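Local coordinates for beta-galacturonidase (Eisenbergiella tayi, PDB 6NCW), which hydrolyses beta-linked galacturonides as a glycoside hydrolase of family 2, and may also act on beta-glucuronides, at residues D436-V439 / E440-L443; D444-Y447 / Q448-Q451; Q489-K492 / E493-Q496; V547-D550 / S551-L555. All coordinates share one frame; numbering follows the deposited sequence.

Contact 1: D436-V439 / E440-L443; sequences DVPV and EDYL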
ATOM      1  N   ASP A 436     -19.644  20.496  -6.034  1.00 29.65           N
ATOM      2  CA  ASP A 436     -20.667  19.453  -5.991  1.00 32.01           C
ATOM      3  C   ASP A 436     -21.923  19.976  -6.676  1.00 36.52           C
ATOM      4  O   ASP A 436     -22.804  20.568  -6.057  1.00 42.66           O
ATOM      5  CB  ASP A 436     -20.918  18.988  -4.566  1.00 44.02           C
ATOM      6  CG  ASP A 436     -19.841  18.021  -4.089  1.00 53.62           C
ATOM      7  OD1 ASP A 436     -19.476  17.101  -4.875  1.00 48.10           O
ATOM      8  OD2 ASP A 436     -19.337  18.202  -2.953  1.00 61.23           O
ATOM      9  N   VAL A 437     -21.970  19.756  -7.984  1.00 31.35           N
ATOM     10  CA  VAL A 437     -23.023  20.147  -8.918  1.00 32.97           C
ATOM     11  C   VAL A 437     -23.057  19.017  -9.936  1.00 34.10           C
ATOM     12  O   VAL A 437     -21.982  18.550 -10.347  1.00 31.34           O
ATOM     13  CB  VAL A 437     -22.720  21.489  -9.613  1.00 31.23           C
ATOM     14  CG1 VAL A 437     -23.802  21.819 -10.622  1.00 33.73           C
ATOM     15  CG2 VAL A 437     -22.563  22.627  -8.601  1.00 35.92           C
ATOM     16  N   PRO A 438     -24.224  18.544 -10.369  1.00 31.39           N
ATOM     17  CA  PRO A 438     -24.258  17.579 -11.478  1.00 29.41           C
ATOM     18  C   PRO A 438     -23.497  18.102 -12.691  1.00 28.30           C
ATOM     19  O   PRO A 438     -23.620  19.271 -13.071  1.00 26.51           O
ATOM     20  CB  PRO A 438     -25.751  17.432 -11.768  1.00 28.25           C
ATOM     21  CG  PRO A 438     -26.402  17.719 -10.421  1.00 34.67           C
ATOM     22  CD  PRO A 438     -25.563  18.816  -9.821  1.00 33.01           C
ATOM     23  N   VAL A 439     -22.704  17.223 -13.306  1.00 22.41           N
ATOM     24  CA  VAL A 439     -21.843  17.662 -14.408  1.00 27.26           C
ATOM     25  C   VAL A 439     -22.671  18.254 -15.548  1.00 31.14           C
ATOM     26  O   VAL A 439     -22.292  19.268 -16.154  1.00 27.04           O
ATOM     27  CB  VAL A 439     -20.960  16.503 -14.907  1.00 23.92           C
ATOM     28  CG1 VAL A 439     -20.014  17.025 -15.989  1.00 25.44           C
ATOM     29  CG2 VAL A 439     -20.178  15.895 -13.762  1.00 20.39           C
ATOM     30  N   GLU A 440     -23.807  17.632 -15.860  1.00 29.51           N
ATOM     31  CA  GLU A 440     -24.644  18.116 -16.955  1.00 30.90           C
ATOM     32  C   GLU A 440     -25.097  19.556 -16.725  1.00 30.84           C
ATOM     33  O   GLU A 440     -25.139  20.353 -17.668  1.00 32.73           O
ATOM     34  CB  GLU A 440     -25.851  17.205 -17.114  1.00 35.25           C
ATOM     35  CG  GLU A 440     -26.481  17.299 -18.465  1.00 43.42           C
ATOM     36  CD  GLU A 440     -27.184  16.015 -18.836  1.00 56.91           C
ATOM     37  OE1 GLU A 440     -28.048  15.574 -18.036  1.00 50.49           O
ATOM     38  OE2 GLU A 440     -26.843  15.443 -19.907  1.00 59.92           O
ATOM     39  N   ASP A 441     -25.443  19.901 -15.482  1.00 28.22           N
ATOM     40  CA  ASP A 441     -25.941  21.246 -15.187  1.00 31.08           C
ATOM     41  C   ASP A 441     -24.829  22.275 -15.282  1.00 29.70           C
ATOM     42  O   ASP A 441     -25.019  23.357 -15.843  1.00 31.62           O
ATOM     43  CB  ASP A 441     -26.567  21.294 -13.789  1.00 31.52           C
ATOM     44  CG  ASP A 441     -27.726  20.316 -13.628  1.00 35.58           C
ATOM     45  OD1 ASP A 441     -28.141  19.730 -14.646  1.00 33.92           O
ATOM     46  OD2 ASP A 441     -28.213  20.141 -12.485  1.00 38.46           O
ATOM     47  N   TYR A 442     -23.669  21.958 -14.719  1.00 25.81           N
ATOM     48  CA  TYR A 442     -22.529  22.860 -14.777  1.00 26.16           C
ATOM     49  C   TYR A 442     -22.118  23.109 -16.222  1.00 25.76           C
ATOM     50  O   TYR A 442     -21.912  24.254 -16.641  1.00 26.75           O
ATOM     51  CB  TYR A 442     -21.382  22.246 -13.971  1.00 26.19           C
ATOM     52  CG  TYR A 442     -20.277  23.186 -13.614  1.00 29.84           C
ATOM     53  CD1 TYR A 442     -19.073  23.167 -14.307  1.00 24.50           C
ATOM     54  CD2 TYR A 442     -20.421  24.081 -12.561  1.00 34.92           C
ATOM     55  CE1 TYR A 442     -18.033  24.018 -13.966  1.00 30.77           C
ATOM     56  CE2 TYR A 442     -19.390  24.949 -12.217  1.00 38.82           C
ATOM     57  CZ  TYR A 442     -18.205  24.908 -12.915  1.00 33.89           C
ATOM     58  OH  TYR A 442     -17.188  25.766 -12.572  1.00 46.59           O
ATOM     59  N   LEU A 443     -22.027  22.037 -17.006  1.00 24.91           N
ATOM     60  CA  LEU A 443     -21.601  22.140 -18.390  1.00 28.38           C
ATOM     61  C   LEU A 443     -22.609  22.930 -19.220  1.00 30.38           C
ATOM     62  O   LEU A 443     -22.222  23.752 -20.063  1.00 25.31           O
ATOM     63  CB  LEU A 443     -21.393  20.732 -18.950  1.00 25.19           C
ATOM     64  CG  LEU A 443     -20.884  20.572 -20.367  1.00 23.16           C
ATOM     65  CD1 LEU A 443     -19.657  21.468 -20.593  1.00 26.02           C
ATOM     66  CD2 LEU A 443     -20.550  19.113 -20.595  1.00 21.47           C
TER

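Contact 2: D444-Y447 / Q448-Q451; sequences DELY and QWIQ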
ATOM      1  N   ASP A 444     -23.907  22.704 -18.986  1.00 27.89           N
ATOM      2  CA  ASP A 444     -24.936  23.441 -19.719  1.00 29.00           C
ATOM      3  C   ASP A 444     -24.926  24.922 -19.368  1.00 27.22           C
ATOM      4  O   ASP A 444     -25.053  25.777 -20.252  1.00 29.06           O
ATOM      5  CB  ASP A 444     -26.311  22.830 -19.440  1.00 31.37           C
ATOM      6  CG  ASP A 444     -26.483  21.468 -20.111  1.00 38.29           C
ATOM      7  OD1 ASP A 444     -25.609  21.095 -20.937  1.00 45.01           O
ATOM      8  OD2 ASP A 444     -27.479  20.772 -19.814  1.00 45.06           O
ATOM      9  N   GLU A 445     -24.769  25.248 -18.089  1.00 25.89           N
ATOM     10  CA  GLU A 445     -24.705  26.649 -17.691  1.00 28.19           C
ATOM     11  C   GLU A 445     -23.517  27.355 -18.341  1.00 28.02           C
ATOM     12  O   GLU A 445     -23.651  28.482 -18.834  1.00 28.57           O
ATOM     13  CB  GLU A 445     -24.629  26.753 -16.170  1.00 25.18           C
ATOM     14  CG  GLU A 445     -24.146  28.109 -15.712  1.00 32.59           C
ATOM     15  CD  GLU A 445     -24.073  28.251 -14.200  1.00 34.21           C
ATOM     16  OE1 GLU A 445     -23.461  29.235 -13.730  1.00 42.84           O
ATOM     17  OE2 GLU A 445     -24.640  27.400 -13.484  1.00 38.06           O
ATOM     18  N   LEU A 446     -22.348  26.703 -18.364  1.00 27.62           N
ATOM     19  CA  LEU A 446     -21.175  27.276 -19.030  1.00 24.90           C
ATOM     20  C   LEU A 446     -21.392  27.398 -20.535  1.00 23.98           C
ATOM     21  O   LEU A 446     -21.078  28.433 -21.137  1.00 25.66           O
ATOM     22  CB  LEU A 446     -19.939  26.427 -18.743  1.00 24.76           C
ATOM     23  CG  LEU A 446     -18.661  26.814 -19.517  1.00 26.47           C
ATOM     24  CD1 LEU A 446     -18.203  28.254 -19.226  1.00 24.57           C
ATOM     25  CD2 LEU A 446     -17.534  25.813 -19.223  1.00 21.69           C
ATOM     26  N   TYR A 447     -21.924  26.348 -21.164  1.00 27.06           N
ATOM     27  CA  TYR A 447     -22.069  26.360 -22.619  1.00 29.17           C
ATOM     28  C   TYR A 447     -23.044  27.443 -23.068  1.00 29.33           C
ATOM     29  O   TYR A 447     -22.758  28.206 -23.999  1.00 24.20           O
ATOM     30  CB  TYR A 447     -22.526  24.995 -23.133  1.00 26.39           C
ATOM     31  CG  TYR A 447     -22.481  24.953 -24.637  1.00 28.89           C
ATOM     32  CD1 TYR A 447     -21.261  24.917 -25.310  1.00 26.46           C
ATOM     33  CD2 TYR A 447     -23.648  25.014 -25.392  1.00 31.15           C
ATOM     34  CE1 TYR A 447     -21.203  24.903 -26.685  1.00 24.95           C
ATOM     35  CE2 TYR A 447     -23.600  25.003 -26.776  1.00 31.16           C
ATOM     36  CZ  TYR A 447     -22.379  24.951 -27.415  1.00 28.85           C
ATOM     37  OH  TYR A 447     -22.327  24.949 -28.790  1.00 27.44           O
ATOM     38  N   GLN A 448     -24.193  27.533 -22.399  1.00 28.97           N
ATOM     39  CA  GLN A 448     -25.183  28.552 -22.728  1.00 29.27           C
ATOM     40  C   GLN A 448     -24.613  29.955 -22.563  1.00 28.18           C
ATOM     41  O   GLN A 448     -24.806  30.812 -23.428  1.00 27.78           O
ATOM     42  CB  GLN A 448     -26.426  28.357 -21.859  1.00 28.46           C
ATOM     43  CG  GLN A 448     -27.654  27.898 -22.625  1.00 41.53           C
ATOM     44  CD  GLN A 448     -27.498  26.526 -23.269  1.00 49.83           C
ATOM     45  OE1 GLN A 448     -27.558  25.495 -22.586  1.00 58.43           O
ATOM     46  NE2 GLN A 448     -27.316  26.505 -24.595  1.00 52.41           N
ATOM     47  N   TRP A 449     -23.892  30.205 -21.471  1.00 25.92           N
ATOM     48  CA  TRP A 449     -23.245  31.501 -21.312  1.00 28.30           C
ATOM     49  C   TRP A 449     -22.297  31.798 -22.469  1.00 32.16           C
ATOM     50  O   TRP A 449     -22.265  32.927 -22.972  1.00 28.46           O
ATOM     51  CB  TRP A 449     -22.478  31.570 -19.991  1.00 24.04           C
ATOM     52  CG  TRP A 449     -21.711  32.838 -19.894  1.00 27.03           C
ATOM     53  CD1 TRP A 449     -22.175  34.049 -19.457  1.00 27.55           C
ATOM     54  CD2 TRP A 449     -20.340  33.048 -20.272  1.00 28.32           C
ATOM     55  NE1 TRP A 449     -21.179  34.992 -19.534  1.00 30.75           N
ATOM     56  CE2 TRP A 449     -20.042  34.404 -20.031  1.00 28.28           C
ATOM     57  CE3 TRP A 449     -19.334  32.216 -20.774  1.00 27.41           C
ATOM     58  CZ2 TRP A 449     -18.783  34.948 -20.273  1.00 29.19           C
ATOM     59  CZ3 TRP A 449     -18.078  32.764 -21.019  1.00 28.00           C
ATOM     60  CH2 TRP A 449     -17.816  34.113 -20.770  1.00 31.32           C
ATOM     61  N   ILE A 450     -21.494  30.810 -22.890  1.00 26.86           N
ATOM     62  CA  ILE A 450     -20.589  31.048 -24.009  1.00 26.05           C
ATOM     63  C   ILE A 450     -21.382  31.430 -25.252  1.00 29.01           C
ATOM     64  O   ILE A 450     -21.014  32.370 -25.965  1.00 29.75           O
ATOM     65  CB  ILE A 450     -19.692  29.823 -24.269  1.00 23.03           C
ATOM     66  CG1 ILE A 450     -18.643  29.660 -23.165  1.00 21.55           C
ATOM     67  CG2 ILE A 450     -18.979  29.966 -25.582  1.00 26.68           C
ATOM     68  CD1 ILE A 450     -17.991  28.290 -23.175  1.00 23.99           C
ATOM     69  N   GLN A 451     -22.499  30.732 -25.518  1.00 28.02           N
ATOM     70  CA  GLN A 451     -23.240  30.986 -26.755  1.00 33.06           C
ATOM     71  C   GLN A 451     -24.055  32.275 -26.709  1.00 33.20           C
ATOM     72  O   GLN A 451     -24.203  32.936 -27.743  1.00 35.85           O
ATOM     73  CB  GLN A 451     -24.167  29.817 -27.083  1.00 28.44           C
ATOM     74  CG  GLN A 451     -23.480  28.493 -27.149  1.00 29.10           C
ATOM     75  CD  GLN A 451     -22.268  28.517 -28.053  1.00 29.76           C
ATOM     76  OE1 GLN A 451     -22.367  28.854 -29.231  1.00 31.95           O
ATOM     77  NE2 GLN A 451     -21.114  28.169 -27.506  1.00 27.78           N
TER

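Contact 3: Q489-K492 / E493-Q496; sequences QALK and EQLQ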
ATOM      1  N   GLN A 489     -16.860   6.779 -10.063  1.00 19.44           N
ATOM      2  CA  GLN A 489     -18.169   7.410 -10.210  1.00 21.86           C
ATOM      3  C   GLN A 489     -18.054   8.773 -10.874  1.00 19.09           C
ATOM      4  O   GLN A 489     -18.859   9.120 -11.741  1.00 23.79           O
ATOM      5  CB  GLN A 489     -18.851   7.569  -8.849  1.00 25.07           C
ATOM      6  CG  GLN A 489     -18.944   6.301  -8.005  1.00 33.52           C
ATOM      7  CD  GLN A 489     -19.409   6.566  -6.558  1.00 37.72           C
ATOM      8  OE1 GLN A 489     -19.541   5.631  -5.760  1.00 41.81           O
ATOM      9  NE2 GLN A 489     -19.652   7.841  -6.223  1.00 33.01           N
ATOM     10  N   ALA A 490     -17.090   9.584 -10.438  1.00 19.67           N
ATOM     11  CA  ALA A 490     -16.908  10.910 -11.016  1.00 18.80           C
ATOM     12  C   ALA A 490     -16.625  10.830 -12.518  1.00 20.96           C
ATOM     13  O   ALA A 490     -17.279  11.508 -13.323  1.00 20.10           O
ATOM     14  CB  ALA A 490     -15.776  11.641 -10.298  1.00 19.87           C
ATOM     15  N   LEU A 491     -15.673   9.982 -12.915  1.00 19.43           N
ATOM     16  CA  LEU A 491     -15.294   9.917 -14.327  1.00 19.90           C
ATOM     17  C   LEU A 491     -16.443   9.394 -15.181  1.00 21.69           C
ATOM     18  O   LEU A 491     -16.665   9.879 -16.295  1.00 19.44           O
ATOM     19  CB  LEU A 491     -14.043   9.056 -14.507  1.00 20.39           C
ATOM     20  CG  LEU A 491     -12.683   9.782 -14.503  1.00 16.86           C
ATOM     21  CD1 LEU A 491     -12.562  10.670 -15.732  1.00 15.18           C
ATOM     22  CD2 LEU A 491     -12.516  10.617 -13.234  1.00 14.33           C
ATOM     23  N   LYS A 492     -17.201   8.420 -14.669  1.00 20.50           N
ATOM     24  CA  LYS A 492     -18.348   7.920 -15.420  1.00 21.45           C
ATOM     25  C   LYS A 492     -19.338   9.048 -15.712  1.00 21.64           C
ATOM     26  O   LYS A 492     -19.734   9.265 -16.862  1.00 19.86           O
ATOM     27  CB  LYS A 492     -19.013   6.777 -14.643  1.00 24.61           C
ATOM     28  CG  LYS A 492     -20.020   5.987 -15.472  1.00 30.89           C
ATOM     29  CD  LYS A 492     -20.716   4.905 -14.649  1.00 37.13           C
ATOM     30  CE  LYS A 492     -21.572   4.000 -15.544  1.00 43.50           C
ATOM     31  NZ  LYS A 492     -21.893   2.702 -14.865  1.00 51.18           N
ATOM     32  N   GLU A 493     -19.710   9.811 -14.683  1.00 22.02           N
ATOM     33  CA  GLU A 493     -20.642  10.917 -14.882  1.00 21.27           C
ATOM     34  C   GLU A 493     -20.041  12.033 -15.737  1.00 22.18           C
ATOM     35  O   GLU A 493     -20.737  12.624 -16.572  1.00 23.35           O
ATOM     36  CB  GLU A 493     -21.087  11.481 -13.532  1.00 18.99           C
ATOM     37  CG  GLU A 493     -22.112  12.601 -13.710  1.00 29.65           C
ATOM     38  CD  GLU A 493     -22.532  13.280 -12.415  1.00 32.78           C
ATOM     39  OE1 GLU A 493     -22.120  12.804 -11.330  1.00 31.09           O
ATOM     40  OE2 GLU A 493     -23.269  14.301 -12.498  1.00 30.50           O
ATOM     41  N   GLN A 494     -18.770  12.368 -15.516  1.00 19.41           N
ATOM     42  CA  GLN A 494     -18.124  13.441 -16.284  1.00 20.40           C
ATOM     43  C   GLN A 494     -18.077  13.136 -17.776  1.00 18.67           C
ATOM     44  O   GLN A 494     -18.364  14.008 -18.602  1.00 18.26           O
ATOM     45  CB  GLN A 494     -16.709  13.689 -15.750  1.00 18.16           C
ATOM     46  CG  GLN A 494     -16.720  14.355 -14.380  1.00 19.40           C
ATOM     47  CD  GLN A 494     -15.360  14.355 -13.725  1.00 19.11           C
ATOM     48  OE1 GLN A 494     -14.448  13.672 -14.186  1.00 19.47           O
ATOM     49  NE2 GLN A 494     -15.208  15.132 -12.647  1.00 17.57           N
ATOM     50  N   LEU A 495     -17.711  11.904 -18.143  1.00 19.81           N
ATOM     51  CA  LEU A 495     -17.555  11.579 -19.555  1.00 19.88           C
ATOM     52  C   LEU A 495     -18.913  11.472 -20.237  1.00 25.44           C
ATOM     53  O   LEU A 495     -19.081  11.911 -21.386  1.00 22.16           O
ATOM     54  CB  LEU A 495     -16.758  10.277 -19.716  1.00 18.30           C
ATOM     55  CG  LEU A 495     -15.245  10.357 -19.386  1.00 18.22           C
ATOM     56  CD1 LEU A 495     -14.593   8.993 -19.461  1.00 16.93           C
ATOM     57  CD2 LEU A 495     -14.486  11.318 -20.311  1.00 16.82           C
ATOM     58  N   GLN A 496     -19.891  10.889 -19.540  1.00 22.21           N
ATOM     59  CA  GLN A 496     -21.243  10.807 -20.078  1.00 24.29           C
ATOM     60  C   GLN A 496     -21.779  12.196 -20.416  1.00 25.91           C
ATOM     61  O   GLN A 496     -22.383  12.391 -21.475  1.00 25.76           O
ATOM     62  CB  GLN A 496     -22.141  10.071 -19.078  1.00 24.71           C
ATOM     63  CG  GLN A 496     -23.623  10.388 -19.149  1.00 37.48           C
ATOM     64  CD  GLN A 496     -24.307   9.891 -20.416  1.00 50.23           C
ATOM     65  OE1 GLN A 496     -23.933   8.852 -20.983  1.00 55.49           O
ATOM     66  NE2 GLN A 496     -25.327  10.639 -20.871  1.00 46.96           N
TER

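Contact 4: V547-D550 / S551-L555; sequences VVKD and SYRSL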
ATOM      1  N   VAL A 547     -13.432   2.435 -16.502  1.00 20.84           N
ATOM      2  CA  VAL A 547     -14.529   3.343 -16.826  1.00 23.14           C
ATOM      3  C   VAL A 547     -14.180   4.207 -18.036  1.00 23.92           C
ATOM      4  O   VAL A 547     -15.015   4.427 -18.926  1.00 23.56           O
ATOM      5  CB  VAL A 547     -14.864   4.203 -15.591  1.00 23.34           C
ATOM      6  CG1 VAL A 547     -15.476   5.542 -16.003  1.00 28.54           C
ATOM      7  CG2 VAL A 547     -15.828   3.467 -14.695  1.00 30.63           C
ATOM      8  N   VAL A 548     -12.951   4.736 -18.075  1.00 24.49           N
ATOM      9  CA  VAL A 548     -12.514   5.539 -19.216  1.00 20.35           C
ATOM     10  C   VAL A 548     -12.435   4.676 -20.469  1.00 21.36           C
ATOM     11  O   VAL A 548     -12.875   5.082 -21.550  1.00 19.39           O
ATOM     12  CB  VAL A 548     -11.162   6.213 -18.915  1.00 18.90           C
ATOM     13  CG1 VAL A 548     -10.625   6.869 -20.166  1.00 20.30           C
ATOM     14  CG2 VAL A 548     -11.306   7.270 -17.795  1.00 17.90           C
ATOM     15  N   LYS A 549     -11.874   3.477 -20.339  1.00 21.51           N
ATOM     16  CA  LYS A 549     -11.741   2.587 -21.479  1.00 23.93           C
ATOM     17  C   LYS A 549     -13.108   2.239 -22.061  1.00 26.27           C
ATOM     18  O   LYS A 549     -13.317   2.328 -23.275  1.00 25.78           O
ATOM     19  CB  LYS A 549     -10.977   1.338 -21.045  1.00 22.36           C
ATOM     20  CG  LYS A 549     -10.757   0.286 -22.106  1.00 28.26           C
ATOM     21  CD  LYS A 549      -9.829  -0.781 -21.525  1.00 29.91           C
ATOM     22  CE  LYS A 549      -9.473  -1.846 -22.539  1.00 32.24           C
ATOM     23  NZ  LYS A 549      -8.515  -2.802 -21.944  1.00 37.16           N
ATOM     24  N   ASP A 550     -14.061   1.861 -21.204  1.00 26.65           N
ATOM     25  CA  ASP A 550     -15.413   1.583 -21.685  1.00 27.72           C
ATOM     26  C   ASP A 550     -15.984   2.765 -22.451  1.00 29.60           C
ATOM     27  O   ASP A 550     -16.605   2.586 -23.504  1.00 30.87           O
ATOM     28  CB  ASP A 550     -16.342   1.243 -20.527  1.00 25.02           C
ATOM     29  CG  ASP A 550     -16.062  -0.125 -19.932  1.00 31.74           C
ATOM     30  OD1 ASP A 550     -15.333  -0.929 -20.557  1.00 39.57           O
ATOM     31  OD2 ASP A 550     -16.565  -0.383 -18.814  1.00 40.08           O
ATOM     32  N   SER A 551     -15.790   3.981 -21.936  1.00 28.89           N
ATOM     33  CA  SER A 551     -16.338   5.162 -22.596  1.00 26.11           C
ATOM     34  C   SER A 551     -15.645   5.432 -23.929  1.00 26.98           C
ATOM     35  O   SER A 551     -16.308   5.571 -24.962  1.00 23.72           O
ATOM     36  CB  SER A 551     -16.223   6.380 -21.686  1.00 27.27           C
ATOM     37  OG  SER A 551     -16.583   7.552 -22.394  1.00 25.20           O
ATOM     38  N   TYR A 552     -14.307   5.505 -23.926  1.00 26.31           N
ATOM     39  CA  TYR A 552     -13.597   5.913 -25.135  1.00 22.52           C
ATOM     40  C   TYR A 552     -13.651   4.838 -26.222  1.00 26.07           C
ATOM     41  O   TYR A 552     -13.639   5.162 -27.413  1.00 22.89           O
ATOM     42  CB  TYR A 552     -12.142   6.248 -24.811  1.00 20.25           C
ATOM     43  CG  TYR A 552     -11.875   7.637 -24.253  1.00 19.32           C
ATOM     44  CD1 TYR A 552     -12.909   8.483 -23.868  1.00 19.50           C
ATOM     45  CD2 TYR A 552     -10.574   8.098 -24.125  1.00 20.67           C
ATOM     46  CE1 TYR A 552     -12.649   9.762 -23.367  1.00 18.44           C
ATOM     47  CE2 TYR A 552     -10.304   9.362 -23.618  1.00 19.61           C
ATOM     48  CZ  TYR A 552     -11.338  10.193 -23.245  1.00 20.17           C
ATOM     49  OH  TYR A 552     -11.047  11.456 -22.755  1.00 21.63           O
ATOM     50  N   ARG A 553     -13.664   3.562 -25.840  1.00 24.41           N
ATOM     51  CA  ARG A 553     -13.762   2.491 -26.827  1.00 34.37           C
ATOM     52  C   ARG A 553     -15.150   2.384 -27.455  1.00 33.15           C
ATOM     53  O   ARG A 553     -15.304   1.707 -28.474  1.00 33.64           O
ATOM     54  CB  ARG A 553     -13.388   1.162 -26.179  1.00 31.44           C
ATOM     55  CG  ARG A 553     -11.923   1.039 -25.832  1.00 30.57           C
ATOM     56  CD  ARG A 553     -11.357  -0.026 -26.703  1.00 43.96           C
ATOM     57  NE  ARG A 553     -10.338  -0.824 -26.052  1.00 41.85           N
ATOM     58  CZ  ARG A 553      -9.070  -0.831 -26.443  1.00 45.07           C
ATOM     59  NH1 ARG A 553      -8.706  -0.063 -27.472  1.00 41.48           N
ATOM     60  NH2 ARG A 553      -8.177  -1.589 -25.803  1.00 35.62           N
ATOM     61  N   SER A 554     -16.159   3.036 -26.890  1.00 28.38           N
ATOM     62  CA  SER A 554     -17.498   3.001 -27.454  1.00 32.51           C
ATOM     63  C   SER A 554     -17.739   4.127 -28.454  1.00 33.92           C
ATOM     64  O   SER A 554     -18.879   4.333 -28.884  1.00 33.16           O
ATOM     65  CB  SER A 554     -18.533   3.071 -26.336  1.00 28.40           C
ATOM     66  OG  SER A 554     -18.553   4.364 -25.763  1.00 28.51           O
ATOM     67  N   LEU A 555     -16.706   4.873 -28.817  1.00 26.28           N
ATOM     68  CA  LEU A 555     -16.898   6.035 -29.661  1.00 29.03           C
ATOM     69  C   LEU A 555     -15.797   6.052 -30.697  1.00 30.11           C
ATOM     70  O   LEU A 555     -14.678   5.602 -30.436  1.00 27.33           O
ATOM     71  CB  LEU A 555     -16.894   7.332 -28.844  1.00 33.70           C
ATOM     72  CG  LEU A 555     -18.129   7.615 -27.982  1.00 32.59           C
ATOM     73  CD1 LEU A 555     -17.812   8.721 -27.017  1.00 29.89           C
ATOM     74  CD2 LEU A 555     -19.321   8.003 -28.835  1.00 25.59           C
TER

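Contact 1: D436-V439 / E440-L443
Pro438 meets Asp441 and Tyr442 in a local, helix-starting contact, at the point where the loop following strand 425-428 turns into helix 439-453. Pro438 occupies the N-cap position, and its carbonyl makes the first turn: Tyr442 N gives a nearly straight bond to Pro438 O (3.2 Å, 172° at the hydrogen). Asp441 N approaches the same oxygen at 3.1 Å, but its angle of only 124° makes that bond weak. One residue on, Leu443 N bonds to Val439 O at 2.9 Å, and the regular helical pattern has begun. This is a helix start within the TIM barrel domain, on the outer layer of helices, and the backbone N of Val439 is met from outside by the carboxylate of Glu493 on helix 484-500.

Two side-chain pairs add to the turn. The carboxylate of Asp441 brings OD2 up to the CB-CG side of the proline ring, 3.7 Å from Pro438 CG; chi1 of -59° keeps CG beside the backbone N, which lets the carboxylate meet the proline. Val437 CG1 lies 4.2 Å from Tyr442 CB, the two side chains crossing at about a right angle. Beyond CB the tyrosine leads away from the loop, and its ring stacks on Phe413. Val439, buried, turns instead to Gln494 and Ala497 of helix 484-500 and to Ile466 of strand 461-466.

Contact 2: D444-Y447 / Q448-Q451
Tyr447 and Gln451, one helical turn apart, pair ring against amide in the second half of helix 439-453, the helix of a beta-alpha-beta crossover between strands 425-428 and 461-466 of the TIM barrel. Gln451 is the chain to follow. Its CB stands 3.8 Å from Tyr447 O, the carbonyl that also receives the backbone N of Gln451. CG then comes over the tyrosine: it is 3.9 Å from the ring centroid and 25° off the normal, a CH-pi contact displaced toward the rim and nearest to CE2. CG lies beside the backbone N, and a bend at chi2 (-52°) folds the chain over the ring instead of letting it run outward. CD follows, 3.6 Å from Tyr447 CZ, and the amide settles almost flat on the ring, the two planes 17° apart. At the tip the branches part: OE1 accepts a hydrogen bond from Gly458 N in the loop beyond the helix, which should fix the rotation of the amide, while NE2 rests over the same ring face. Tyr447 itself meets Phe461 edge-to-face.

A second strip of side chains faces the barrel. Leu446 CD1 touches Ile450 CD1 at 4.0 Å, and both residues pack on Tyr427 of strand 425-428. Trp449 adds the rim of its indole, CE3 lying 4.4 Å from Leu446 CD1. Polar ends on the outer side look elsewhere, Asp444 to Arg501 and Glu445 to Lys414. The closest approach of the amide to the ring is Gln451 NE2 to Tyr447 CE1, 3.4 Å.

Contact 3: Q489-K492 / E493-Q496
Ala490 O takes the shortest backbone bond of this contact, from Gln494 N at 2.8 Å and 162°, and the CB and CG of the same glutamine lie against it. Gln494 CG lies 3.1 Å from Ala490 O, because chi1 of -71° puts CG on the backbone-N side and sends the chain back along the preceding turn. Beyond CG the chain is extended, and its amide divides between two neighbours: OE1 lies against the isopropyl end of Leu491, 3.7 Å from CD2, while NE2 is 4.2 Å from Ala490 CB. That nitrogen has its real partners outside the turn, donating to the carbonyls of Pro431 and Gly467.

The setting is helix 484-500, which joins strands 461-466 and 504-509 in a beta-alpha-beta unit of the TIM barrel. Leu495 N bonds to Leu491 O at 2.9 Å, and Leu495 CG sits 3.4 Å from that same oxygen before the side chain passes on to Val507 and Ile509 of strand 504-509. Glu493, bonded through N to Gln489 O, holds its CG anti to the backbone N (chi1 -177°) and stretches away from the turn to a salt bridge with Lys432.

Both NE2 donations end on carbonyls of loops next to strands of the barrel. A buried, uncharged amide thus has its N-H groups satisfied by main-chain oxygens, and the glutamine ties its helix to two loops, probably without the cost of burying a charge.

Contact 4: V547-D550 / S551-L555
The backbone keeps regular helical bonds through Arg553 N to Lys549 O (2.9 Å), while Ser554 N reaches Asp550 O only by a weak bond with a 122° angle. Ser554 N also bonds to Ser551 O, which takes a second bond from Ser554 OG at 2.7 Å, both arriving from the same face of the carbonyl plane. The hydroxyl is placed for this by chi1 of 71°, which sets OG between its own N and carbonyl carbon.

Along the side chains, Val548 and Tyr552 run together in the same direction. The methyl CG1 of Val548 stands over one face of the phenol ring in a CH-pi contact, 4.2 Å from its centroid and 14° off the normal, though shifted toward the rim by CD2. At the far end of the ring Tyr552 OH is hydrogen-bonded to Gly274 O.

Lys549 and Arg553 also lie side by side, the lysine fully extended and the arginine bent at chi2 and chi3. Lys549 CE comes to 3.5 Å from Arg553 NH2, an oblique approach to the guanidinium. The two cations share Asp302 through its two carboxylate oxygens, which probably offsets their closeness. With Val548 and Tyr552 packed on strand 504-509 and Ser551 against helix 484-500, helix 544-553 belongs to the helical layer that surrounds the strands of a TIM barrel.

In the fold
Together the four contacts sample three helices of one TIM barrel domain. Contacts 1 and 2 follow each other along helix 439-453, their centres 12 Å apart. Contact 1 is tied to contact 3 by packing of Val439 CG2 on Gln494 CG (3.8 Å), and contact 3 in turn packs on contact 4 through Leu495 CD1 and Ser551 CB, 3.8 Å apart. Contacts 2 and 4 do not touch, with centres about 26 Å apart. The galacturonate site lies nearby: the side chain of Leu491 is about 7 Å from that of Lys532, and that of Tyr442 about 8 Å from both the side chain of Tyr434 and a bound glycerol.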